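Local coordinates for D-2-hydroxyacid dehydrogensase protein (Ketogulonicigenium vulgare, PDB 4LSW) that probably catalyses the NAD(P)-dependent, stereospecific interconversion of D-2-hydroxyacids and 2-oxoacids, at residues A[17-22]-A[296-301]; A[92-97]-A[308-313]; A[113-118]-A[275-280]; A[242-247]-A[271-276]. All coordinates share one frame; numbering follows the deposited sequence.

Contact 1 (A[17-22]-A[296-301]); sequences QEPLDA and LLRDNL
Helices 14-23 and 287-306 run nearly parallel where L20 lies level with R298: the axes of the two short segments, 12° apart in direction, come within 10.8 Å, and the CA atoms of L20 and R298 are 7.1 Å apart. This is helix-helix packing in the domain built on the mixed sheet of the N-terminal strands, which in D-2-hydroxyacid dehydrogenases is the substrate-binding domain; the C-terminal helix returns to it after the nucleotide-binding domain. R298 and L20 share the centre of the contact, R298 through its methylenes and guanidinium. R298 CG stands anti to the carbonyl carbon (chi1 -66°) and the chain then turns at chi3 (-80°), which carries the guanidinium past L20 to P19. L20 CG rests against R298 CG at 3.9 Å, so a branched apolar side chain covers the methylenes of a charged one. Farther along the chain, L20 CD2 meets L301 CD1 at 3.8 Å, the two leucines crossing at about a right angle, while L297 CD2 approaches L20 CD1 more loosely. On the sheet side, L297 and L301 also touch S72 of strand 70-74, which places the leucine cluster between helices and sheet. The charge of R298 is met from the same helix that supplies P19, by a salt bridge from NE to D16, with a weak bond from NH2 to Q295 in addition. Held in this way, the guanidinium offers one face to the proline ring: P19 CG lies 3.4 Å above its plane, displaced toward the rim, and is 3.6 Å from R298 NE.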
# COMPACT_ATOMS: atom_id res chain seq x y z
N GLN A 17 -6.79 19.92 4.91
CA GLN A 17 -6.09 21.20 4.94
C GLN A 17 -6.88 22.26 5.69
O GLN A 17 -6.34 22.98 6.54
CB GLN A 17 -5.78 21.68 3.53
CG GLN A 17 -4.76 22.79 3.48
CD GLN A 17 -3.39 22.32 3.85
OE1 GLN A 17 -2.84 21.42 3.20
NE2 GLN A 17 -2.82 22.89 4.90
N GLU A 18 -8.18 22.35 5.41
CA GLU A 18 -9.00 23.34 6.08
C GLU A 18 -8.99 23.21 7.61
O GLU A 18 -8.71 24.19 8.30
CB GLU A 18 -10.43 23.36 5.50
CG GLU A 18 -10.47 23.82 4.05
CD GLU A 18 -11.77 23.45 3.36
OE1 GLU A 18 -12.83 23.49 4.02
OE2 GLU A 18 -11.73 23.12 2.16
N PRO A 19 -9.26 22.00 8.16
CA PRO A 19 -9.23 21.95 9.63
C PRO A 19 -7.83 22.06 10.23
O PRO A 19 -7.68 22.49 11.38
CB PRO A 19 -9.85 20.59 9.96
CG PRO A 19 -9.76 19.80 8.71
CD PRO A 19 -9.85 20.78 7.59
N LEU A 20 -6.82 21.66 9.47
CA LEU A 20 -5.44 21.87 9.91
C LEU A 20 -5.13 23.35 10.06
O LEU A 20 -4.59 23.79 11.08
CB LEU A 20 -4.45 21.20 8.95
CG LEU A 20 -4.21 19.70 9.13
CD1 LEU A 20 -3.48 19.13 7.93
CD2 LEU A 20 -3.41 19.45 10.40
N ASP A 21 -5.48 24.13 9.03
CA ASP A 21 -5.22 25.57 9.04
C ASP A 21 -6.04 26.30 10.08
O ASP A 21 -5.63 27.35 10.58
CB ASP A 21 -5.45 26.17 7.65
CG ASP A 21 -4.27 25.96 6.73
OD1 ASP A 21 -3.11 26.08 7.20
OD2 ASP A 21 -4.49 25.68 5.54
N ALA A 22 -7.19 25.74 10.43
CA ALA A 22 -8.07 26.35 11.44
C ALA A 22 -7.53 26.19 12.86
O ALA A 22 -7.74 27.06 13.71
CB ALA A 22 -9.47 25.79 11.34
N LEU A 296 -7.29 10.74 11.11
CA LEU A 296 -6.39 10.12 12.07
C LEU A 296 -5.11 10.94 12.24
O LEU A 296 -4.62 11.13 13.35
CB LEU A 296 -6.07 8.70 11.61
CG LEU A 296 -5.28 7.81 12.57
CD1 LEU A 296 -5.83 7.91 13.99
CD2 LEU A 296 -5.31 6.36 12.07
N LEU A 297 -4.57 11.42 11.12
CA LEU A 297 -3.44 12.33 11.17
C LEU A 297 -3.79 13.53 12.04
O LEU A 297 -3.06 13.89 12.96
CB LEU A 297 -3.08 12.81 9.76
CG LEU A 297 -2.05 13.94 9.70
CD1 LEU A 297 -0.63 13.40 9.67
CD2 LEU A 297 -2.32 14.82 8.50
N ARG A 298 -4.94 14.14 11.76
CA ARG A 298 -5.32 15.32 12.52
C ARG A 298 -5.60 14.98 13.99
O ARG A 298 -5.22 15.75 14.88
CB ARG A 298 -6.51 16.01 11.86
CG ARG A 298 -6.16 16.58 10.50
CD ARG A 298 -7.32 17.35 9.89
NE ARG A 298 -8.33 16.49 9.27
CZ ARG A 298 -9.56 16.29 9.75
NH1 ARG A 298 -9.93 16.88 10.88
NH2 ARG A 298 -10.41 15.52 9.09
N ASP A 299 -6.23 13.84 14.26
CA ASP A 299 -6.53 13.48 15.64
C ASP A 299 -5.27 13.25 16.48
O ASP A 299 -5.26 13.55 17.67
CB ASP A 299 -7.46 12.26 15.72
CG ASP A 299 -8.88 12.57 15.26
OD1 ASP A 299 -9.23 13.76 15.15
OD2 ASP A 299 -9.64 11.61 15.02
N ASN A 300 -4.21 12.74 15.86
CA ASN A 300 -2.94 12.60 16.55
C ASN A 300 -2.35 13.95 16.92
O ASN A 300 -1.87 14.13 18.04
CB ASN A 300 -1.94 11.78 15.72
CG ASN A 300 -2.17 10.29 15.83
OD1 ASN A 300 -1.94 9.69 16.88
ND2 ASN A 300 -2.63 9.68 14.74
N LEU A 301 -2.39 14.89 15.98
CA LEU A 301 -1.88 16.23 16.24
C LEU A 301 -2.70 16.90 17.34
O LEU A 301 -2.14 17.50 18.27
CB LEU A 301 -1.87 17.06 14.96
CG LEU A 301 -0.83 16.65 13.92
CD1 LEU A 301 -1.15 17.27 12.57
CD2 LEU A 301 0.58 17.05 14.39

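Contact 2 (A[92-97]-A[308-313]); sequences QVTNTP and SPLLTP
T312 places OG1 between its backbone N and carbonyl carbon (chi1 49°), which aims the hydroxyl at N95 O and leaves CG2 pointing to P97, while T94, with CG2 anti to the carbonyl carbon (OG1 at chi1 64°), turns that methyl toward L310. Two hydrogen bonds join N95 and T312. N95 N donates to T312 O at 3.2 Å, nearly in line with the carbonyl, and T312 OG1 donates to N95 O at 2.7 Å from a position tilted 32° out of that carbonyl's plane. T312 CG2 packs against CD of the P97 ring at 3.7 Å. At the other end L310 CD1 fits between T94 CG2, 3.8 Å away, and Q92 OE1. T94 and P313 form an antiparallel, non-hydrogen-bonded pair with diverging side chains, and P313 CA lies 3.4 Å from V93 O in a CA-H...O contact. Here the chain's last strand, 313-315, joins the edge of the mixed sheet beside strand 92-94, and theirs is the only antiparallel pairing in it. On the inner flank T94 OG1 bonds to S72 of strand 70-74, and N300 of helix 287-306 donates to T312 OG1, binding the returning loop to helix and sheet alike.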
# COMPACT_ATOMS: atom_id res chain seq x y z
N GLN A 92 8.67 12.00 18.98
CA GLN A 92 7.71 10.92 18.79
C GLN A 92 7.17 10.93 17.36
O GLN A 92 7.20 11.96 16.69
CB GLN A 92 6.58 11.05 19.81
CG GLN A 92 7.06 10.95 21.25
CD GLN A 92 5.98 11.30 22.26
OE1 GLN A 92 5.09 10.50 22.54
NE2 GLN A 92 6.05 12.51 22.80
N VAL A 93 6.70 9.77 16.89
CA VAL A 93 6.20 9.64 15.52
C VAL A 93 4.86 8.90 15.53
O VAL A 93 4.69 7.96 16.30
CB VAL A 93 7.21 8.90 14.62
CG1 VAL A 93 6.72 8.85 13.18
CG2 VAL A 93 8.59 9.56 14.68
N THR A 94 3.90 9.35 14.72
CA THR A 94 2.63 8.63 14.54
C THR A 94 2.40 8.35 13.06
O THR A 94 2.94 9.03 12.20
CB THR A 94 1.41 9.44 15.08
OG1 THR A 94 1.24 10.64 14.33
CG2 THR A 94 1.57 9.77 16.56
N ASN A 95 1.58 7.33 12.77
CA ASN A 95 1.16 7.07 11.39
C ASN A 95 -0.36 6.93 11.32
O ASN A 95 -1.06 7.31 12.27
CB ASN A 95 1.87 5.83 10.81
CG ASN A 95 1.47 4.55 11.52
OD1 ASN A 95 0.98 4.56 12.65
ND2 ASN A 95 1.69 3.42 10.85
N THR A 96 -0.87 6.41 10.21
CA THR A 96 -2.32 6.18 10.08
C THR A 96 -2.65 4.76 9.64
O THR A 96 -2.99 4.53 8.47
CB THR A 96 -2.98 7.19 9.13
OG1 THR A 96 -2.51 7.00 7.80
CG2 THR A 96 -2.68 8.62 9.58
N PRO A 97 -2.57 3.80 10.57
CA PRO A 97 -2.79 2.38 10.28
C PRO A 97 -4.26 1.98 10.34
O PRO A 97 -5.08 2.74 10.85
CB PRO A 97 -2.05 1.69 11.42
CG PRO A 97 -2.23 2.62 12.58
CD PRO A 97 -2.24 4.02 11.99
N SER A 308 -3.00 14.90 25.57
CA SER A 308 -3.65 13.60 25.64
C SER A 308 -2.78 12.54 24.97
O SER A 308 -1.85 12.88 24.24
CB SER A 308 -5.03 13.67 24.97
OG SER A 308 -5.91 14.49 25.71
N PRO A 309 -3.08 11.25 25.21
CA PRO A 309 -2.24 10.23 24.59
C PRO A 309 -2.36 10.25 23.07
O PRO A 309 -3.43 10.55 22.55
CB PRO A 309 -2.84 8.92 25.11
CG PRO A 309 -3.58 9.28 26.35
CD PRO A 309 -4.11 10.66 26.10
N LEU A 310 -1.26 9.94 22.39
CA LEU A 310 -1.29 9.78 20.94
C LEU A 310 -2.15 8.57 20.56
O LEU A 310 -2.16 7.57 21.29
CB LEU A 310 0.14 9.60 20.41
CG LEU A 310 1.08 10.79 20.62
CD1 LEU A 310 2.48 10.45 20.15
CD2 LEU A 310 0.55 12.03 19.91
N LEU A 311 -2.86 8.66 19.45
CA LEU A 311 -3.74 7.57 19.03
C LEU A 311 -2.96 6.40 18.45
O LEU A 311 -3.16 5.25 18.84
CB LEU A 311 -4.76 8.06 17.99
CG LEU A 311 -5.98 8.87 18.47
CD1 LEU A 311 -5.61 10.31 18.80
CD2 LEU A 311 -7.09 8.83 17.44
N THR A 312 -2.08 6.71 17.50
CA THR A 312 -1.35 5.69 16.77
C THR A 312 0.16 5.95 16.69
O THR A 312 0.71 6.16 15.60
CB THR A 312 -1.93 5.51 15.35
OG1 THR A 312 -2.07 6.79 14.73
CG2 THR A 312 -3.30 4.85 15.41
N PRO A 313 0.85 5.92 17.84
CA PRO A 313 2.29 6.14 17.82
C PRO A 313 3.06 4.96 17.23
O PRO A 313 2.63 3.81 17.35
CB PRO A 313 2.65 6.26 19.30
CG PRO A 313 1.62 5.44 20.00
CD PRO A 313 0.35 5.62 19.20

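Contact 3 (A[113-118]-A[275-280]); sequences LAQSRG and NVLLQP
Q115 and L277 make the close part of this contact, sliding past each other in opposite directions, with Q115 OE1 only 3.3 Å from L277 CB. The Q115 chain leaves with CG anti to the backbone N (chi1 -176°) and bends at chi2 (57°), laying the amide along the strand backbone rather than end-on to it. OE1 is 3.6 Å from L277 N, but this is proximity and not a hydrogen bond; that strand is paired through its backbone with A255 and L257. On the other amide branch NE2 stays 4.0 Å from N275 O, and A114 CB reaches L277 CD2 only at 4.3 Å, so the fit slackens on both flanks. The buried member is L277, whose side chain also touches M111 of the same helix and A256 of strand 254-257, whereas Q115 and A114 keep part of their surface toward solvent. Just beyond, the helix ends in a Schellman motif with G118, at positive phi, as the C-prime residue. The whole is the edge of a Rossmann-type nucleotide-binding domain: helix 101-116 lies with its C-terminal turns against strand 276-278, the outermost strand of the parallel sheet.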
# COMPACT_ATOMS: atom_id res chain seq x y z
N LEU A 113 -10.82 -11.12 -9.73
CA LEU A 113 -12.05 -11.41 -10.46
C LEU A 113 -12.04 -10.78 -11.84
O LEU A 113 -12.40 -11.43 -12.82
CB LEU A 113 -13.26 -10.92 -9.66
CG LEU A 113 -13.61 -11.75 -8.42
CD1 LEU A 113 -14.43 -10.90 -7.47
CD2 LEU A 113 -14.38 -12.99 -8.84
N ALA A 114 -11.64 -9.52 -11.91
CA ALA A 114 -11.63 -8.80 -13.18
C ALA A 114 -10.69 -9.43 -14.21
O ALA A 114 -11.03 -9.54 -15.38
CB ALA A 114 -11.28 -7.33 -12.97
N GLN A 115 -9.50 -9.86 -13.76
CA GLN A 115 -8.56 -10.49 -14.67
C GLN A 115 -9.02 -11.88 -15.05
O GLN A 115 -9.02 -12.24 -16.24
CB GLN A 115 -7.16 -10.54 -14.04
CG GLN A 115 -6.10 -11.10 -14.98
CD GLN A 115 -5.99 -10.34 -16.28
OE1 GLN A 115 -6.19 -9.12 -16.33
NE2 GLN A 115 -5.68 -11.05 -17.35
N SER A 116 -9.45 -12.67 -14.07
CA SER A 116 -9.87 -14.03 -14.36
C SER A 116 -11.06 -14.09 -15.31
O SER A 116 -11.11 -14.94 -16.20
CB SER A 116 -10.17 -14.79 -13.07
OG SER A 116 -10.15 -16.19 -13.32
N ARG A 117 -12.02 -13.20 -15.11
CA ARG A 117 -13.24 -13.21 -15.92
C ARG A 117 -13.17 -12.25 -17.12
O ARG A 117 -14.17 -12.08 -17.83
CB ARG A 117 -14.47 -12.89 -15.06
CG ARG A 117 -14.69 -13.89 -13.91
CD ARG A 117 -14.97 -15.29 -14.44
NE ARG A 117 -16.17 -15.27 -15.27
CZ ARG A 117 -17.40 -15.45 -14.79
NH1 ARG A 117 -17.58 -15.69 -13.50
NH2 ARG A 117 -18.46 -15.38 -15.60
N GLY A 118 -12.00 -11.66 -17.35
CA GLY A 118 -11.77 -10.77 -18.48
C GLY A 118 -12.73 -9.60 -18.57
O GLY A 118 -13.23 -9.27 -19.65
N ASN A 275 -1.72 -10.17 -20.85
CA ASN A 275 -2.23 -10.86 -19.67
C ASN A 275 -1.96 -10.10 -18.38
O ASN A 275 -1.69 -10.70 -17.33
CB ASN A 275 -1.59 -12.24 -19.58
CG ASN A 275 -0.09 -12.18 -19.75
OD1 ASN A 275 0.47 -11.15 -20.13
ND2 ASN A 275 0.59 -13.30 -19.49
N VAL A 276 -2.03 -8.77 -18.45
CA VAL A 276 -1.74 -7.93 -17.30
C VAL A 276 -2.84 -6.90 -17.08
O VAL A 276 -3.18 -6.13 -17.98
CB VAL A 276 -0.40 -7.19 -17.46
CG1 VAL A 276 -0.19 -6.23 -16.31
CG2 VAL A 276 0.76 -8.16 -17.53
N LEU A 277 -3.41 -6.91 -15.88
CA LEU A 277 -4.34 -5.87 -15.45
C LEU A 277 -3.58 -4.77 -14.72
O LEU A 277 -2.95 -5.03 -13.69
CB LEU A 277 -5.41 -6.45 -14.52
CG LEU A 277 -6.44 -5.43 -14.04
CD1 LEU A 277 -7.35 -5.11 -15.18
CD2 LEU A 277 -7.23 -5.97 -12.84
N LEU A 278 -3.63 -3.55 -15.24
CA LEU A 278 -2.95 -2.43 -14.61
C LEU A 278 -3.91 -1.60 -13.75
O LEU A 278 -5.01 -1.28 -14.20
CB LEU A 278 -2.35 -1.53 -15.70
CG LEU A 278 -1.41 -2.15 -16.73
CD1 LEU A 278 -1.20 -1.17 -17.89
CD2 LEU A 278 -0.10 -2.52 -16.07
N GLN A 279 -3.48 -1.23 -12.55
CA GLN A 279 -4.22 -0.27 -11.72
C GLN A 279 -3.27 0.78 -11.14
O GLN A 279 -2.14 0.47 -10.75
CB GLN A 279 -4.98 -0.98 -10.59
CG GLN A 279 -6.01 -1.98 -11.06
CD GLN A 279 -7.32 -1.34 -11.50
OE1 GLN A 279 -8.19 -1.03 -10.68
NE2 GLN A 279 -7.48 -1.16 -12.81
N PRO A 280 -3.73 2.05 -11.06
CA PRO A 280 -2.83 3.16 -10.70
C PRO A 280 -2.63 3.38 -9.19
O PRO A 280 -2.86 4.48 -8.68
CB PRO A 280 -3.54 4.37 -11.32
CG PRO A 280 -5.00 4.02 -11.18
CD PRO A 280 -5.06 2.53 -11.46

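Contact 4 (A[242-247]-A[271-276]); sequences ALIAAL and RDLPNV
This is a largely apolar helix-to-loop contact at the margin of the Rossmann-type domain, where helix 240-249 packs on the connection leading from helix 269-272 into edge strand 276-278. L247 is the central residue: its CB and two methyls are divided among L273, N275 and V276. L273 comes to it at about a right angle, CD1 resting 4.0 Å from L247 CB, and the other methyl, CD2, lies near the backbone carbonyl carbon of L247. I244, one turn earlier on the helix, adds a looser touch, its CG2 4.4 Å from L273 CD1. With CG anti to the carbonyl carbon (chi1 -71°) and CD1 extended beyond it (chi2 160°), L247 CD1 reaches the start of the strand, where V276 CG2 sits 3.8 Å away. L247 also touches A255 of strand 254-257, so from the helix it reaches both loop and sheet. The polar group in this otherwise greasy patch is the N275 amide. Its CG lies between the backbone N and the carbonyl carbon (chi1 48°), bringing the amide alongside L247, and ND2 is bonded outside the two segments to the backbone oxygen of G253. That same ND2 makes the nearest approach of the contact, 3.3 Å to L247 CD2.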
# COMPACT_ATOMS: atom_id res chain seq x y z
N ALA A 242 12.03 -10.63 -13.74
CA ALA A 242 11.61 -12.03 -13.76
C ALA A 242 10.12 -12.13 -14.09
O ALA A 242 9.71 -13.06 -14.79
CB ALA A 242 11.89 -12.69 -12.44
N LEU A 243 9.33 -11.18 -13.58
CA LEU A 243 7.89 -11.20 -13.79
C LEU A 243 7.56 -10.94 -15.25
O LEU A 243 6.77 -11.66 -15.87
CB LEU A 243 7.22 -10.16 -12.89
CG LEU A 243 5.70 -9.98 -13.04
CD1 LEU A 243 5.01 -11.31 -12.86
CD2 LEU A 243 5.19 -8.97 -12.03
N ILE A 244 8.20 -9.93 -15.83
CA ILE A 244 7.96 -9.59 -17.22
C ILE A 244 8.36 -10.73 -18.17
O ILE A 244 7.61 -11.09 -19.06
CB ILE A 244 8.66 -8.27 -17.59
CG1 ILE A 244 7.96 -7.12 -16.87
CG2 ILE A 244 8.61 -8.04 -19.09
CD1 ILE A 244 8.75 -5.82 -16.86
N ALA A 245 9.54 -11.31 -17.94
CA ALA A 245 9.99 -12.41 -18.78
C ALA A 245 9.05 -13.62 -18.69
O ALA A 245 8.77 -14.27 -19.69
CB ALA A 245 11.40 -12.82 -18.40
N ALA A 246 8.57 -13.91 -17.49
CA ALA A 246 7.68 -15.05 -17.30
C ALA A 246 6.32 -14.83 -17.96
O ALA A 246 5.76 -15.75 -18.55
CB ALA A 246 7.52 -15.37 -15.84
N LEU A 247 5.80 -13.61 -17.87
CA LEU A 247 4.54 -13.29 -18.55
C LEU A 247 4.69 -13.37 -20.06
O LEU A 247 3.81 -13.88 -20.76
CB LEU A 247 4.02 -11.92 -18.13
CG LEU A 247 3.49 -11.87 -16.69
CD1 LEU A 247 3.45 -10.45 -16.16
CD2 LEU A 247 2.10 -12.49 -16.64
N ARG A 271 2.70 -2.73 -20.44
CA ARG A 271 1.63 -2.29 -21.32
C ARG A 271 1.52 -3.19 -22.55
O ARG A 271 0.44 -3.33 -23.14
CB ARG A 271 1.89 -0.83 -21.74
CG ARG A 271 0.70 -0.07 -22.29
CD ARG A 271 1.07 1.38 -22.60
NE ARG A 271 0.89 2.28 -21.46
CZ ARG A 271 1.88 2.82 -20.76
NH1 ARG A 271 3.14 2.58 -21.08
NH2 ARG A 271 1.61 3.63 -19.74
N ASP A 272 2.64 -3.81 -22.93
CA ASP A 272 2.71 -4.65 -24.13
C ASP A 272 2.19 -6.08 -23.93
O ASP A 272 1.88 -6.78 -24.89
CB ASP A 272 4.16 -4.73 -24.63
CG ASP A 272 4.75 -3.36 -24.93
OD1 ASP A 272 3.99 -2.46 -25.34
OD2 ASP A 272 5.97 -3.19 -24.74
N LEU A 273 2.10 -6.51 -22.67
CA LEU A 273 1.67 -7.87 -22.37
C LEU A 273 0.15 -7.99 -22.43
O LEU A 273 -0.57 -7.07 -22.04
CB LEU A 273 2.21 -8.28 -20.99
CG LEU A 273 3.74 -8.28 -20.88
CD1 LEU A 273 4.20 -8.14 -19.43
CD2 LEU A 273 4.31 -9.54 -21.51
N PRO A 274 -0.35 -9.12 -22.96
CA PRO A 274 -1.79 -9.33 -23.14
C PRO A 274 -2.49 -9.90 -21.90
O PRO A 274 -3.72 -10.06 -21.91
CB PRO A 274 -1.84 -10.37 -24.26
CG PRO A 274 -0.60 -11.18 -24.05
CD PRO A 274 0.44 -10.23 -23.53
N ASN A 275 -1.72 -10.17 -20.85
CA ASN A 275 -2.23 -10.86 -19.67
C ASN A 275 -1.96 -10.10 -18.38
O ASN A 275 -1.69 -10.70 -17.33
CB ASN A 275 -1.59 -12.24 -19.58
CG ASN A 275 -0.09 -12.18 -19.75
OD1 ASN A 275 0.47 -11.15 -20.13
ND2 ASN A 275 0.59 -13.30 -19.49
N VAL A 276 -2.03 -8.77 -18.45
CA VAL A 276 -1.74 -7.93 -17.30
C VAL A 276 -2.84 -6.90 -17.08
O VAL A 276 -3.18 -6.13 -17.98
CB VAL A 276 -0.40 -7.19 -17.46
CG1 VAL A 276 -0.19 -6.23 -16.31
CG2 VAL A 276 0.76 -8.16 -17.53

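How the contacts relate
From the N terminus, helix 14-23 meets helix 287-306 in contact 1, closing a loop over most of the chain. Strand 92-94 begins inside that loop, but its partner 308-313 lies beyond the helix, so contacts 1 and 2 cross; they touch directly, D299 O lying 3.4 Å from L311 CD1. Together they bind the chain's C-terminal end to the N-terminal sheet. Contacts 3 and 4 fall within both long loops, on the opposite side of the chain's centre. Contact 3 joins 113-118 to 275-280 across about 157 residues, contact 4 closes a loop of only 24; both finish around 275-276, sharing N275 and V276, and fasten helices 101-116 and 240-249 to the parallel sheet's edge.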